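Local coordinates for protein twin-arginine translocation pathway signal (Rhodoferax ferrireducens, PDB 5IM2) that probably serves as the solute-binding protein of a TRAP transporter, capturing small organic acids for uptake, and here holds a copurified benzoate, at residues 125-130 and 194-199; 165-170 and 258-263. One frame throughout, in Å; residues are numbered along the deposited sequence.

Contact 1 (125-130 and 194-199); sequences RIEVFE and PTRQVT. With BEZ (benzoic acid), chain B.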
loop_
_atom_site.group_PDB
_atom_site.type_symbol
_atom_site.label_atom_id
_atom_site.label_comp_id
_atom_site.label_asym_id
_atom_site.label_seq_id
_atom_site.Cartn_x
_atom_site.Cartn_y
_atom_site.Cartn_z
ATOM N N ARG A 125 13.582 2.910 4.296
ATOM C CA ARG A 125 13.818 1.495 4.596
ATOM C C ARG A 125 12.573 0.617 4.416
ATOM O O ARG A 125 12.697 -0.573 4.082
ATOM C CB ARG A 125 14.361 1.357 6.014
ATOM C CG ARG A 125 15.771 1.825 6.162
ATOM C CD ARG A 125 16.163 1.972 7.599
ATOM N NE ARG A 125 15.633 3.201 8.146
ATOM C CZ ARG A 125 15.958 3.697 9.337
ATOM N NH1 ARG A 125 16.793 3.046 10.141
ATOM N NH2 ARG A 125 15.428 4.841 9.731
ATOM N N ILE A 126 11.367 1.160 4.623
ATOM C CA ILE A 126 10.175 0.342 4.462
ATOM C C ILE A 126 9.950 -0.028 2.998
ATOM O O ILE A 126 9.198 -0.967 2.686
ATOM C CB ILE A 126 8.946 1.059 5.050
ATOM C CG1 ILE A 126 7.802 0.066 5.175
ATOM C CG2 ILE A 126 8.531 2.247 4.220
ATOM C CD1 ILE A 126 6.501 0.687 5.718
ATOM N N GLU A 127 10.614 0.690 2.087
ATOM C CA GLU A 127 10.465 0.477 0.652
ATOM C C GLU A 127 10.930 -0.896 0.179
ATOM O O GLU A 127 10.651 -1.256 -0.964
ATOM C CB GLU A 127 11.273 1.506 -0.144
ATOM C CG GLU A 127 10.865 2.938 -0.092
ATOM C CD GLU A 127 11.848 3.815 -0.902
ATOM O OE1 GLU A 127 13.047 3.425 -1.096
ATOM O OE2 GLU A 127 11.432 4.897 -1.342
ATOM N N VAL A 128 11.638 -1.660 1.013
ATOM C CA VAL A 128 12.099 -2.983 0.620
ATOM C C VAL A 128 10.911 -3.842 0.179
ATOM O O VAL A 128 11.043 -4.731 -0.675
ATOM C CB VAL A 128 12.896 -3.609 1.787
ATOM C CG1 VAL A 128 11.995 -3.949 2.966
ATOM C CG2 VAL A 128 13.696 -4.805 1.300
ATOM N N PHE A 129 9.739 -3.601 0.753
ATOM C CA PHE A 129 8.565 -4.430 0.458
ATOM C C PHE A 129 7.898 -4.080 -0.853
ATOM O O PHE A 129 7.045 -4.851 -1.333
ATOM C CB PHE A 129 7.564 -4.323 1.612
ATOM C CG PHE A 129 8.057 -5.005 2.838
ATOM C CD1 PHE A 129 8.015 -6.386 2.941
ATOM C CD2 PHE A 129 8.692 -4.286 3.850
ATOM C CE1 PHE A 129 8.545 -7.018 4.028
ATOM C CE2 PHE A 129 9.222 -4.919 4.950
ATOM C CZ PHE A 129 9.166 -6.278 5.039
ATOM N N GLU A 130 8.317 -2.971 -1.455
ATOM C CA GLU A 130 7.828 -2.473 -2.732
ATOM C C GLU A 130 8.732 -2.867 -3.892
ATOM O O GLU A 130 8.416 -2.554 -5.045
ATOM C CB GLU A 130 7.690 -0.941 -2.685
ATOM C CG GLU A 130 6.674 -0.521 -1.628
ATOM C CD GLU A 130 6.460 0.974 -1.510
ATOM O OE1 GLU A 130 7.220 1.753 -2.103
ATOM O OE2 GLU A 130 5.514 1.358 -0.797
ATOM N N PRO A 194 2.456 4.422 -7.507
ATOM C CA PRO A 194 2.185 5.135 -6.257
ATOM C C PRO A 194 3.414 5.697 -5.539
ATOM O O PRO A 194 3.278 6.668 -4.786
ATOM C CB PRO A 194 1.502 4.056 -5.402
ATOM C CG PRO A 194 2.114 2.741 -5.904
ATOM C CD PRO A 194 2.284 2.967 -7.385
ATOM N N THR A 195 4.589 5.093 -5.747
ATOM C CA THR A 195 5.791 5.433 -4.998
ATOM C C THR A 195 7.008 5.353 -5.923
ATOM O O THR A 195 6.960 4.707 -6.967
ATOM C CB THR A 195 6.000 4.468 -3.855
ATOM O OG1 THR A 195 6.334 3.195 -4.427
ATOM C CG2 THR A 195 4.745 4.344 -2.999
ATOM N N ARG A 196 8.140 5.899 -5.465
ATOM C CA ARG A 196 9.354 5.904 -6.298
ATOM C C ARG A 196 9.863 4.489 -6.607
ATOM O O ARG A 196 10.428 4.259 -7.678
ATOM C CB ARG A 196 10.444 6.752 -5.633
ATOM C CG ARG A 196 11.209 6.066 -4.530
ATOM C CD ARG A 196 12.417 6.879 -4.057
ATOM N NE ARG A 196 13.156 6.156 -3.021
ATOM C CZ ARG A 196 14.459 6.287 -2.772
ATOM N NH1 ARG A 196 15.210 7.126 -3.482
ATOM N NH2 ARG A 196 15.017 5.566 -1.803
ATOM N N GLN A 197 9.716 3.501 -5.702
ATOM C CA GLN A 197 10.213 2.190 -6.106
ATOM C C GLN A 197 9.357 1.579 -7.200
ATOM O O GLN A 197 9.868 0.845 -8.032
ATOM C CB GLN A 197 10.309 1.195 -4.929
ATOM C CG GLN A 197 11.460 1.404 -3.992
ATOM C CD GLN A 197 12.762 1.717 -4.658
ATOM O OE1 GLN A 197 13.134 1.089 -5.655
ATOM N NE2 GLN A 197 13.497 2.648 -4.082
ATOM N N VAL A 198 8.045 1.841 -7.215
ATOM C CA VAL A 198 7.236 1.280 -8.284
ATOM C C VAL A 198 7.492 2.027 -9.586
ATOM O O VAL A 198 7.542 1.416 -10.662
ATOM C CB VAL A 198 5.752 1.304 -7.883
ATOM C CG1 VAL A 198 4.882 0.637 -8.940
ATOM C CG2 VAL A 198 5.572 0.625 -6.527
ATOM N N THR A 199 7.687 3.353 -9.516
ATOM C CA THR A 199 7.970 4.100 -10.753
ATOM C C THR A 199 9.351 3.765 -11.287
ATOM O O THR A 199 9.540 3.706 -12.513
ATOM C CB THR A 199 7.823 5.611 -10.560
ATOM O OG1 THR A 199 8.709 6.084 -9.550
ATOM C CG2 THR A 199 6.387 5.994 -10.241
HETATM C C BEZ B . -2.386 3.279 -4.567
HETATM O O1 BEZ B . -1.862 2.610 -5.505
HETATM O O2 BEZ B . -2.082 4.487 -4.431
HETATM C C1 BEZ B . -3.385 2.635 -3.654
HETATM C C2 BEZ B . -3.946 3.372 -2.614
HETATM C C3 BEZ B . -4.899 2.761 -1.797
HETATM C C4 BEZ B . -5.250 1.439 -2.013
HETATM C C5 BEZ B . -4.671 0.706 -3.031
HETATM C C6 BEZ B . -3.725 1.314 -3.864
HETATM O O HOH W 1 8.994 3.622 -2.773
HETATM O O HOH W 2 9.217 -2.204 -7.576
#

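Contact 2 (165-170 and 258-263); sequences LQVHGP and LYTATF. With BEZ (benzoic acid), chain B.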
loop_
_atom_site.group_PDB
_atom_site.type_symbol
_atom_site.label_atom_id
_atom_site.label_comp_id
_atom_site.label_asym_id
_atom_site.label_seq_id
_atom_site.Cartn_x
_atom_site.Cartn_y
_atom_site.Cartn_z
ATOM N N LEU A 165 1.202 -1.648 10.158
ATOM C CA LEU A 165 1.935 -1.575 8.895
ATOM C C LEU A 165 1.451 -2.711 8.005
ATOM O O LEU A 165 1.286 -3.828 8.496
ATOM C CB LEU A 165 3.451 -1.720 9.111
ATOM C CG LEU A 165 4.103 -0.548 9.807
ATOM C CD1 LEU A 165 5.373 -1.045 10.490
ATOM C CD2 LEU A 165 4.399 0.584 8.801
ATOM N N GLN A 166 1.216 -2.455 6.716
ATOM C CA GLN A 166 0.642 -3.492 5.859
ATOM C C GLN A 166 0.870 -3.170 4.387
ATOM O O GLN A 166 1.376 -2.100 4.029
ATOM C CB GLN A 166 -0.849 -3.686 6.174
ATOM C CG GLN A 166 -1.658 -2.397 6.277
ATOM C CD GLN A 166 -2.770 -2.250 5.251
ATOM O OE1 GLN A 166 -3.659 -1.449 5.428
ATOM N NE2 GLN A 166 -2.697 -2.971 4.176
ATOM N N VAL A 167 0.591 -4.171 3.559
ATOM C CA VAL A 167 0.695 -4.083 2.107
ATOM C C VAL A 167 -0.659 -4.460 1.511
ATOM O O VAL A 167 -1.535 -4.986 2.205
ATOM C CB VAL A 167 1.810 -4.972 1.534
ATOM C CG1 VAL A 167 3.139 -4.591 2.174
ATOM C CG2 VAL A 167 1.460 -6.458 1.728
ATOM N N HIS A 168 -0.834 -4.178 0.216
ATOM C CA HIS A 168 -2.023 -4.612 -0.500
ATOM C C HIS A 168 -1.759 -5.881 -1.339
ATOM O O HIS A 168 -0.687 -6.483 -1.292
ATOM C CB HIS A 168 -2.628 -3.446 -1.314
ATOM C CG HIS A 168 -1.767 -2.865 -2.415
ATOM N ND1 HIS A 168 -1.226 -3.616 -3.445
ATOM C CD2 HIS A 168 -1.435 -1.577 -2.683
ATOM C CE1 HIS A 168 -0.553 -2.817 -4.263
ATOM N NE2 HIS A 168 -0.694 -1.568 -3.846
ATOM N N GLY A 169 -2.804 -6.336 -2.069
ATOM C CA GLY A 169 -2.680 -7.497 -2.915
ATOM C C GLY A 169 -1.786 -7.233 -4.120
ATOM O O GLY A 169 -1.277 -6.128 -4.325
ATOM N N PRO A 170 -1.585 -8.258 -4.939
ATOM C CA PRO A 170 -0.646 -8.108 -6.064
ATOM C C PRO A 170 -1.049 -6.994 -7.016
ATOM O O PRO A 170 -2.222 -6.830 -7.364
ATOM C CB PRO A 170 -0.691 -9.475 -6.747
ATOM C CG PRO A 170 -1.161 -10.426 -5.659
ATOM C CD PRO A 170 -2.102 -9.627 -4.816
ATOM N N LEU A 258 4.207 -8.788 -8.967
ATOM C CA LEU A 258 5.137 -7.813 -9.506
ATOM C C LEU A 258 5.516 -6.774 -8.453
ATOM O O LEU A 258 6.698 -6.462 -8.276
ATOM C CB LEU A 258 4.531 -7.131 -10.735
ATOM C CG LEU A 258 5.414 -6.002 -11.310
ATOM C CD1 LEU A 258 6.704 -6.572 -11.824
ATOM C CD2 LEU A 258 4.668 -5.304 -12.414
ATOM N N TYR A 259 4.529 -6.197 -7.761
ATOM C CA TYR A 259 4.825 -5.248 -6.691
ATOM C C TYR A 259 3.652 -5.206 -5.714
ATOM O O TYR A 259 2.543 -5.650 -6.008
ATOM C CB TYR A 259 5.113 -3.818 -7.235
ATOM C CG TYR A 259 3.850 -3.058 -7.503
ATOM C CD1 TYR A 259 3.128 -3.259 -8.663
ATOM C CD2 TYR A 259 3.335 -2.193 -6.550
ATOM C CE1 TYR A 259 1.913 -2.607 -8.880
ATOM C CE2 TYR A 259 2.125 -1.531 -6.759
ATOM C CZ TYR A 259 1.422 -1.750 -7.921
ATOM O OH TYR A 259 0.219 -1.100 -8.116
ATOM N N THR A 260 3.925 -4.633 -4.550
ATOM C CA THR A 260 2.891 -4.130 -3.656
ATOM C C THR A 260 3.370 -2.807 -3.069
ATOM O O THR A 260 4.545 -2.431 -3.176
ATOM C CB THR A 260 2.536 -5.164 -2.583
ATOM O OG1 THR A 260 1.396 -4.699 -1.860
ATOM C CG2 THR A 260 3.690 -5.426 -1.620
ATOM N N ALA A 261 2.436 -2.069 -2.485
ATOM C CA ALA A 261 2.752 -0.828 -1.798
ATOM C C ALA A 261 2.516 -1.005 -0.305
ATOM O O ALA A 261 1.696 -1.810 0.111
ATOM C CB ALA A 261 1.919 0.342 -2.338
ATOM N N THR A 262 3.263 -0.250 0.493
ATOM C CA THR A 262 3.149 -0.278 1.935
ATOM C C THR A 262 2.259 0.840 2.433
ATOM O O THR A 262 2.176 1.915 1.842
ATOM C CB THR A 262 4.511 -0.166 2.617
ATOM O OG1 THR A 262 5.151 1.055 2.253
ATOM C CG2 THR A 262 5.363 -1.314 2.228
ATOM N N PHE A 263 1.606 0.563 3.550
ATOM C CA PHE A 263 0.724 1.497 4.217
ATOM C C PHE A 263 1.085 1.538 5.688
ATOM O O PHE A 263 1.490 0.520 6.261
ATOM C CB PHE A 263 -0.763 1.069 4.097
ATOM C CG PHE A 263 -1.243 0.954 2.690
ATOM C CD1 PHE A 263 -0.943 -0.155 1.938
ATOM C CD2 PHE A 263 -1.982 1.994 2.106
ATOM C CE1 PHE A 263 -1.372 -0.242 0.633
ATOM C CE2 PHE A 263 -2.413 1.903 0.812
ATOM C CZ PHE A 263 -2.107 0.763 0.075
HETATM C C BEZ B . -2.386 3.279 -4.567
HETATM O O1 BEZ B . -1.862 2.610 -5.505
HETATM O O2 BEZ B . -2.082 4.487 -4.431
HETATM C C1 BEZ B . -3.385 2.635 -3.654
HETATM C C2 BEZ B . -3.946 3.372 -2.614
HETATM C C3 BEZ B . -4.899 2.761 -1.797
HETATM C C4 BEZ B . -5.250 1.439 -2.013
HETATM C C5 BEZ B . -4.671 0.706 -3.031
HETATM C C6 BEZ B . -3.725 1.314 -3.864
HETATM O O HOH W 3 -0.480 0.351 -5.948
#

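Contact 1 (125-130 and 194-199)
E127 and R196 meet through two quite different torsions. The glutamate puts CG opposite its own carbonyl carbon (chi1 -67°) and then runs out straight, whereas R196 holds CG between its backbone N and carbonyl carbon (chi1 80°) and stays extended as far as NE, which swings the guanidinium across the end of the glutamate at about a right angle. This salt bridge is side-on and two-pronged. R196 NE gives a bond of 2.7 Å to the syn lone pair of E127 OE2, while R196 NH2 reaches E127 OE1 at 3.0 Å; both oxygens lie close to the guanidinium plane, though the two flat groups are turned 34° apart. Q197 brings NE2 to E127 OE1 at 3.1 Å from well above the carboxylate plane, so this oxygen accepts two donors from different directions. With an alanine here instead of E127, R196 NE and Q197 NE2 would probably both lose their acceptor, leaving the Q197 amide freer to turn, though R196 NH2 also pairs with D342. All this ties the 3-10 turn 126-130 to the start of helix 196-205, where the loop after strand 190-193, carrying P194 of the benzoate pocket, passes into the helix with T195 at the N-cap. T195 and E130 point at each other across the gap, and the hydroxyl OG1 of T195 donates to E130 OE1 at 2.9 Å, again from above the carboxylate plane. One water fastens the same corner: it donates to E130 OE1 at 2.7 Å and accepts from the backbone N of Q197, with a weak bond to E127 OE2. Alongside, the CB atoms of E130 and Q197 pack 4.1 Å apart, and a second water bridges the carbonyl oxygens of these two residues.

Contact 2 (165-170 and 258-263)
H168 and T260 run alongside each other, head to tail, and T260 OG1, set opposite its own backbone N (chi1 -172°), donates to the carbonyl O of H168 at 2.8 Å from above the carbonyl plane. H168 holds CG between its backbone N and carbonyl carbon (chi1 63°), which lays the imidazole back across the other segment, with T260 OG1 and A261 N over one face. The ring's rotation is fixed by ND1, which donates in the ring plane to a lone pair of G169 O at 2.7 Å. NE2 faces a water that also meets Y259 OH and donates to benzoate O1 at 2.7 Å. Y259 CE2 comes to the edge of the imidazole, near its plane. F263 meets the imidazole rim to rim, H168 CD2 lying 3.6 Å from F263 CE1, and F263 CE2 touches benzoate C3 at 3.7 Å. The Q166 amide lies beside the F263 ring, the two planes 26° apart; W113 and Q299 hold its polar ends. V167 points to the other face of the sheet, its CB 3.4 Å from T260 OG1. In the backbone, Q166 and F263 form an antiparallel hydrogen-bonded pair. Strands 161-167 and 262-267 thus join at the edge of the five-stranded sheet, where H168 and F263 line the pocket of this family 7 solute-binding protein and Y259 completes the aromatic cluster, reaching benzoate through the shared water.

Both contacts are buried, their centres about 9 Å apart, and their segments alternate along the chain. Contact 2 lies nearer the middle of the molecule, with strand-to-strand backbone bonds and aromatic rings against the benzoate; contact 1 is a loop-to-helix join dominated by charge, and it reaches the ligand through P194 alone. They meet directly: E130 OE2 probably accepts a hydrogen bond from T262 N, so the glutamate that holds T195 with one oxygen reaches the strand of contact 2 with the other. Packing adds to this, F129 O against T260 CG2 and V198 CG2 against the Y259 ring.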